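Local coordinates for protein WZI (Escherichia coli, PDB 2YNK) that probably binds capsular polysaccharide as an outer membrane lectin of beta-barrel fold and takes part in group 1 capsule assembly, at residues Asn381-Pro395 with His406-Asp420. Sequence-based numbering, arbitrary orientation.
Sequences NQRWSTRLVYAKVNP and HADTLKGIQLGWSGD. With D12 (dodecane), chain C.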
# COMPACT_ATOMS: atom_id res chain seq x y z
N ASN A 381 -3.24 -22.18 7.51
CA ASN A 381 -2.64 -20.87 7.26
C ASN A 381 -1.25 -20.95 6.62
O ASN A 381 -0.42 -20.08 6.84
CB ASN A 381 -2.57 -20.02 8.53
CG ASN A 381 -2.30 -18.55 8.24
OD1 ASN A 381 -2.64 -18.03 7.17
ND2 ASN A 381 -1.69 -17.88 9.19
N GLN A 382 -1.00 -21.99 5.83
CA GLN A 382 0.10 -21.98 4.89
C GLN A 382 -0.42 -21.23 3.67
O GLN A 382 -1.60 -21.36 3.34
CB GLN A 382 0.50 -23.39 4.49
CG GLN A 382 1.22 -24.15 5.58
CD GLN A 382 1.64 -25.53 5.12
OE1 GLN A 382 2.38 -25.67 4.15
NE2 GLN A 382 1.16 -26.56 5.81
N ARG A 383 0.43 -20.45 3.01
CA ARG A 383 -0.02 -19.70 1.84
C ARG A 383 0.94 -19.87 0.67
O ARG A 383 2.08 -19.43 0.74
CB ARG A 383 -0.16 -18.22 2.17
CG ARG A 383 -0.68 -17.93 3.56
CD ARG A 383 -1.09 -16.48 3.70
NE ARG A 383 -1.95 -16.27 4.86
CZ ARG A 383 -2.76 -15.24 5.03
NH1 ARG A 383 -2.86 -14.26 4.14
NH2 ARG A 383 -3.51 -15.19 6.13
N TRP A 384 0.46 -20.51 -0.39
CA TRP A 384 1.24 -20.69 -1.61
C TRP A 384 0.84 -19.66 -2.60
O TRP A 384 -0.34 -19.39 -2.77
CB TRP A 384 0.96 -22.04 -2.20
CG TRP A 384 1.16 -23.12 -1.20
CD1 TRP A 384 0.24 -23.63 -0.30
CD2 TRP A 384 2.40 -23.86 -0.94
NE1 TRP A 384 0.80 -24.61 0.48
CE2 TRP A 384 2.09 -24.80 0.15
CE3 TRP A 384 3.68 -23.84 -1.47
CZ2 TRP A 384 3.04 -25.66 0.66
CZ3 TRP A 384 4.63 -24.71 -0.94
CH2 TRP A 384 4.31 -25.60 0.10
N SER A 385 1.81 -19.07 -3.29
CA SER A 385 1.49 -18.04 -4.27
C SER A 385 2.29 -18.21 -5.55
O SER A 385 3.36 -18.82 -5.56
CB SER A 385 1.70 -16.65 -3.67
OG SER A 385 2.59 -16.70 -2.57
N THR A 386 1.73 -17.70 -6.64
CA THR A 386 2.42 -17.63 -7.91
C THR A 386 2.10 -16.31 -8.59
O THR A 386 0.96 -15.85 -8.55
CB THR A 386 2.04 -18.80 -8.81
OG1 THR A 386 2.46 -20.01 -8.18
CG2 THR A 386 2.72 -18.69 -10.17
N ARG A 387 3.12 -15.70 -9.19
CA ARG A 387 2.97 -14.38 -9.75
C ARG A 387 3.72 -14.24 -11.05
O ARG A 387 4.92 -14.46 -11.09
CB ARG A 387 3.48 -13.36 -8.75
CG ARG A 387 3.38 -11.94 -9.26
CD ARG A 387 3.41 -10.94 -8.12
NE ARG A 387 3.68 -9.60 -8.65
CZ ARG A 387 4.89 -9.08 -8.84
NH1 ARG A 387 5.99 -9.75 -8.53
NH2 ARG A 387 5.00 -7.85 -9.33
N LEU A 388 3.01 -13.89 -12.12
CA LEU A 388 3.62 -13.57 -13.40
C LEU A 388 3.51 -12.07 -13.65
O LEU A 388 2.54 -11.44 -13.22
CB LEU A 388 2.93 -14.33 -14.54
CG LEU A 388 3.08 -15.85 -14.55
CD1 LEU A 388 2.09 -16.48 -15.53
CD2 LEU A 388 4.50 -16.26 -14.90
N VAL A 389 4.49 -11.51 -14.34
CA VAL A 389 4.50 -10.09 -14.62
C VAL A 389 5.28 -9.75 -15.89
O VAL A 389 6.33 -10.32 -16.16
CB VAL A 389 5.05 -9.30 -13.40
CG1 VAL A 389 6.18 -10.07 -12.74
CG2 VAL A 389 5.52 -7.92 -13.81
N TYR A 390 4.73 -8.84 -16.68
CA TYR A 390 5.38 -8.24 -17.84
C TYR A 390 5.43 -6.75 -17.58
O TYR A 390 4.41 -6.16 -17.23
CB TYR A 390 4.59 -8.53 -19.12
CG TYR A 390 5.04 -7.72 -20.33
CD1 TYR A 390 4.64 -6.39 -20.49
CD2 TYR A 390 5.86 -8.28 -21.29
CE1 TYR A 390 5.06 -5.64 -21.58
CE2 TYR A 390 6.28 -7.54 -22.39
CZ TYR A 390 5.87 -6.23 -22.53
OH TYR A 390 6.28 -5.49 -23.62
N ALA A 391 6.60 -6.13 -17.79
CA ALA A 391 6.80 -4.72 -17.46
C ALA A 391 7.86 -4.01 -18.32
O ALA A 391 9.03 -4.37 -18.28
CB ALA A 391 7.14 -4.59 -15.98
N LYS A 392 7.43 -3.01 -19.09
CA LYS A 392 8.35 -2.09 -19.74
C LYS A 392 8.55 -0.92 -18.79
O LYS A 392 7.57 -0.29 -18.41
CB LYS A 392 7.79 -1.56 -21.06
CG LYS A 392 7.64 -2.61 -22.15
CD LYS A 392 7.27 -1.98 -23.49
CE LYS A 392 8.48 -1.48 -24.27
NZ LYS A 392 9.13 -0.27 -23.70
N VAL A 393 9.79 -0.63 -18.43
CA VAL A 393 10.08 0.37 -17.41
C VAL A 393 11.12 1.41 -17.88
O VAL A 393 12.03 1.09 -18.66
CB VAL A 393 10.57 -0.31 -16.12
CG1 VAL A 393 9.48 -1.21 -15.56
CG2 VAL A 393 11.83 -1.11 -16.35
N ASN A 394 10.96 2.64 -17.39
CA ASN A 394 11.89 3.75 -17.62
C ASN A 394 12.46 3.87 -19.05
O ASN A 394 13.68 3.92 -19.25
CB ASN A 394 13.02 3.72 -16.57
CG ASN A 394 13.74 5.05 -16.44
OD1 ASN A 394 13.46 6.00 -17.18
ND2 ASN A 394 14.69 5.13 -15.51
N PRO A 395 11.58 3.95 -20.05
CA PRO A 395 12.02 4.00 -21.45
C PRO A 395 12.97 5.17 -21.78
O PRO A 395 13.74 5.07 -22.73
CB PRO A 395 10.70 4.14 -22.22
CG PRO A 395 9.77 4.77 -21.26
CD PRO A 395 10.13 4.20 -19.93
N HIS A 406 17.20 1.93 -15.76
CA HIS A 406 17.38 1.72 -17.18
C HIS A 406 16.13 1.33 -17.90
O HIS A 406 15.22 0.72 -17.32
CB HIS A 406 18.44 0.65 -17.40
CG HIS A 406 19.66 0.82 -16.54
ND1 HIS A 406 20.30 2.01 -16.42
CD2 HIS A 406 20.36 -0.08 -15.73
CE1 HIS A 406 21.35 1.88 -15.59
NE2 HIS A 406 21.38 0.60 -15.17
N ALA A 407 16.08 1.67 -19.19
CA ALA A 407 15.02 1.18 -20.06
C ALA A 407 15.17 -0.33 -20.20
O ALA A 407 16.20 -0.83 -20.65
CB ALA A 407 15.08 1.85 -21.42
N ASP A 408 14.13 -1.05 -19.77
CA ASP A 408 14.16 -2.51 -19.76
C ASP A 408 12.77 -3.08 -20.00
O ASP A 408 11.77 -2.41 -19.74
CB ASP A 408 14.73 -2.98 -18.43
CG ASP A 408 15.47 -4.29 -18.53
OD1 ASP A 408 15.27 -5.03 -19.52
OD2 ASP A 408 16.28 -4.59 -17.61
N THR A 409 12.70 -4.30 -20.52
CA THR A 409 11.45 -5.07 -20.56
C THR A 409 11.62 -6.27 -19.64
O THR A 409 12.53 -7.08 -19.82
CB THR A 409 11.11 -5.58 -21.97
OG1 THR A 409 10.86 -4.46 -22.83
CG2 THR A 409 9.87 -6.47 -21.94
N LEU A 410 10.75 -6.39 -18.65
CA LEU A 410 10.85 -7.43 -17.65
C LEU A 410 9.78 -8.47 -17.88
O LEU A 410 8.62 -8.12 -18.07
CB LEU A 410 10.70 -6.82 -16.26
CG LEU A 410 11.59 -5.59 -16.04
CD1 LEU A 410 11.36 -5.03 -14.64
CD2 LEU A 410 13.06 -5.91 -16.28
N LYS A 411 10.18 -9.74 -17.91
CA LYS A 411 9.25 -10.87 -17.94
C LYS A 411 9.69 -11.79 -16.81
O LYS A 411 10.75 -12.43 -16.90
CB LYS A 411 9.32 -11.62 -19.26
CG LYS A 411 8.65 -10.90 -20.42
CD LYS A 411 9.27 -11.26 -21.76
CE LYS A 411 8.70 -10.38 -22.87
NZ LYS A 411 9.42 -10.53 -24.17
N GLY A 412 8.88 -11.83 -15.75
CA GLY A 412 9.24 -12.55 -14.53
C GLY A 412 8.15 -13.39 -13.92
O GLY A 412 6.96 -13.14 -14.10
N ILE A 413 8.59 -14.40 -13.17
CA ILE A 413 7.74 -15.29 -12.39
C ILE A 413 8.22 -15.23 -10.94
O ILE A 413 9.43 -15.20 -10.68
CB ILE A 413 7.81 -16.74 -12.91
CG1 ILE A 413 6.87 -17.66 -12.12
CG2 ILE A 413 9.24 -17.26 -12.88
CD1 ILE A 413 6.69 -19.04 -12.74
N GLN A 414 7.29 -15.22 -9.99
CA GLN A 414 7.65 -15.18 -8.58
C GLN A 414 6.75 -16.13 -7.79
O GLN A 414 5.52 -16.01 -7.82
CB GLN A 414 7.55 -13.75 -8.06
CG GLN A 414 8.03 -13.58 -6.62
CD GLN A 414 8.31 -12.13 -6.26
OE1 GLN A 414 7.91 -11.20 -6.98
NE2 GLN A 414 8.99 -11.92 -5.14
N LEU A 415 7.38 -17.10 -7.13
CA LEU A 415 6.67 -18.04 -6.28
C LEU A 415 6.86 -17.61 -4.84
O LEU A 415 7.86 -16.97 -4.51
CB LEU A 415 7.21 -19.46 -6.47
CG LEU A 415 7.23 -20.02 -7.89
CD1 LEU A 415 7.60 -21.50 -7.86
CD2 LEU A 415 5.90 -19.82 -8.61
N GLY A 416 5.90 -17.96 -3.99
CA GLY A 416 5.99 -17.65 -2.57
C GLY A 416 5.42 -18.74 -1.68
O GLY A 416 4.55 -19.50 -2.10
N TRP A 417 5.95 -18.83 -0.46
CA TRP A 417 5.38 -19.67 0.58
C TRP A 417 5.47 -18.96 1.90
O TRP A 417 6.51 -18.37 2.23
CB TRP A 417 6.07 -21.02 0.67
CG TRP A 417 5.56 -21.85 1.82
CD1 TRP A 417 4.45 -22.68 1.84
CD2 TRP A 417 6.12 -21.94 3.18
NE1 TRP A 417 4.29 -23.27 3.07
CE2 TRP A 417 5.25 -22.86 3.92
CE3 TRP A 417 7.20 -21.37 3.83
CZ2 TRP A 417 5.49 -23.20 5.23
CZ3 TRP A 417 7.43 -21.72 5.17
CH2 TRP A 417 6.60 -22.60 5.85
N SER A 418 4.36 -19.02 2.64
CA SER A 418 4.22 -18.41 3.95
C SER A 418 3.76 -19.51 4.89
O SER A 418 2.90 -20.32 4.52
CB SER A 418 3.18 -17.29 3.87
OG SER A 418 3.12 -16.51 5.06
N GLY A 419 4.34 -19.58 6.08
CA GLY A 419 3.93 -20.60 7.04
C GLY A 419 4.51 -20.48 8.43
O GLY A 419 5.64 -20.01 8.61
N ASP A 420 3.73 -20.89 9.43
CA ASP A 420 4.18 -20.95 10.81
C ASP A 420 5.15 -22.11 11.00
O ASP A 420 4.83 -23.23 10.64
CB ASP A 420 2.99 -21.11 11.76
CG ASP A 420 2.12 -19.87 11.83
OD1 ASP A 420 2.63 -18.75 11.59
OD2 ASP A 420 0.91 -20.00 12.13
C1 D12 C . 13.30 -23.24 3.03
C2 D12 C . 12.75 -23.23 4.45
C3 D12 C . 11.64 -24.28 4.65
C4 D12 C . 11.25 -24.41 6.13
C5 D12 C . 9.80 -24.87 6.32
C6 D12 C . 9.61 -25.57 7.67
C7 D12 C . 8.14 -25.86 8.00
C8 D12 C . 7.97 -26.21 9.49
C9 D12 C . 6.50 -26.39 9.89
C10 D12 C . 6.31 -27.06 11.26
C11 D12 C . 5.00 -26.64 11.95
C12 D12 C . 4.22 -27.83 12.45
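Trp384 and Trp417 meet on the lipid-facing side of two antiparallel strands, as a non-hydrogen-bonded pair. The five-membered ring of Trp417 turns its edge to one face of the six-membered ring of Trp384 in an inclined edge-to-face contact, planes 55° apart; CD1 of Trp417 lies 3.4 Å from CH2 of Trp384. Because CG of Trp417 stands anti to its backbone N (chi1 175°), the ring is carried toward the neighbouring strand, where NE1 donates to OE1 of Gln382 at 3.3 Å. That bond is nearly straight, 163° at the hydrogen, and lies in the indole plane, helping to set how the ring is turned; NE2 of Gln382 is hydrogen-bonded to Asp380. The far rim of Trp417 meets a bound dodecane, its CH2 4.0 Å from C5 of the alkane.

Farther along, CD2 of Leu388 rests alongside CB of Ile413 at 3.9 Å. On the other face Arg387 and Gln414 run side by side, NH1 of Arg387 2.9 Å from OE1 of Gln414, flat groups well out of parallel. Glu157 forms a salt bridge with the guanidinium, and NE2 of Gln414 is hydrogen-bonded to OG of Ser430 on the next strand. Toward Val393 this face turns apolar, with Ala391 and Val393 against Leu410. Paired backbone bonds join the strands throughout, that from Arg387 N to Gln414 O being weak. Tryptophans, Leu388, Ile413 and Leu415 outward among bound alkanes, Arg383, Arg387 and Gln414 inward, suit neighbouring staves of a closed antiparallel outer-membrane beta-barrel.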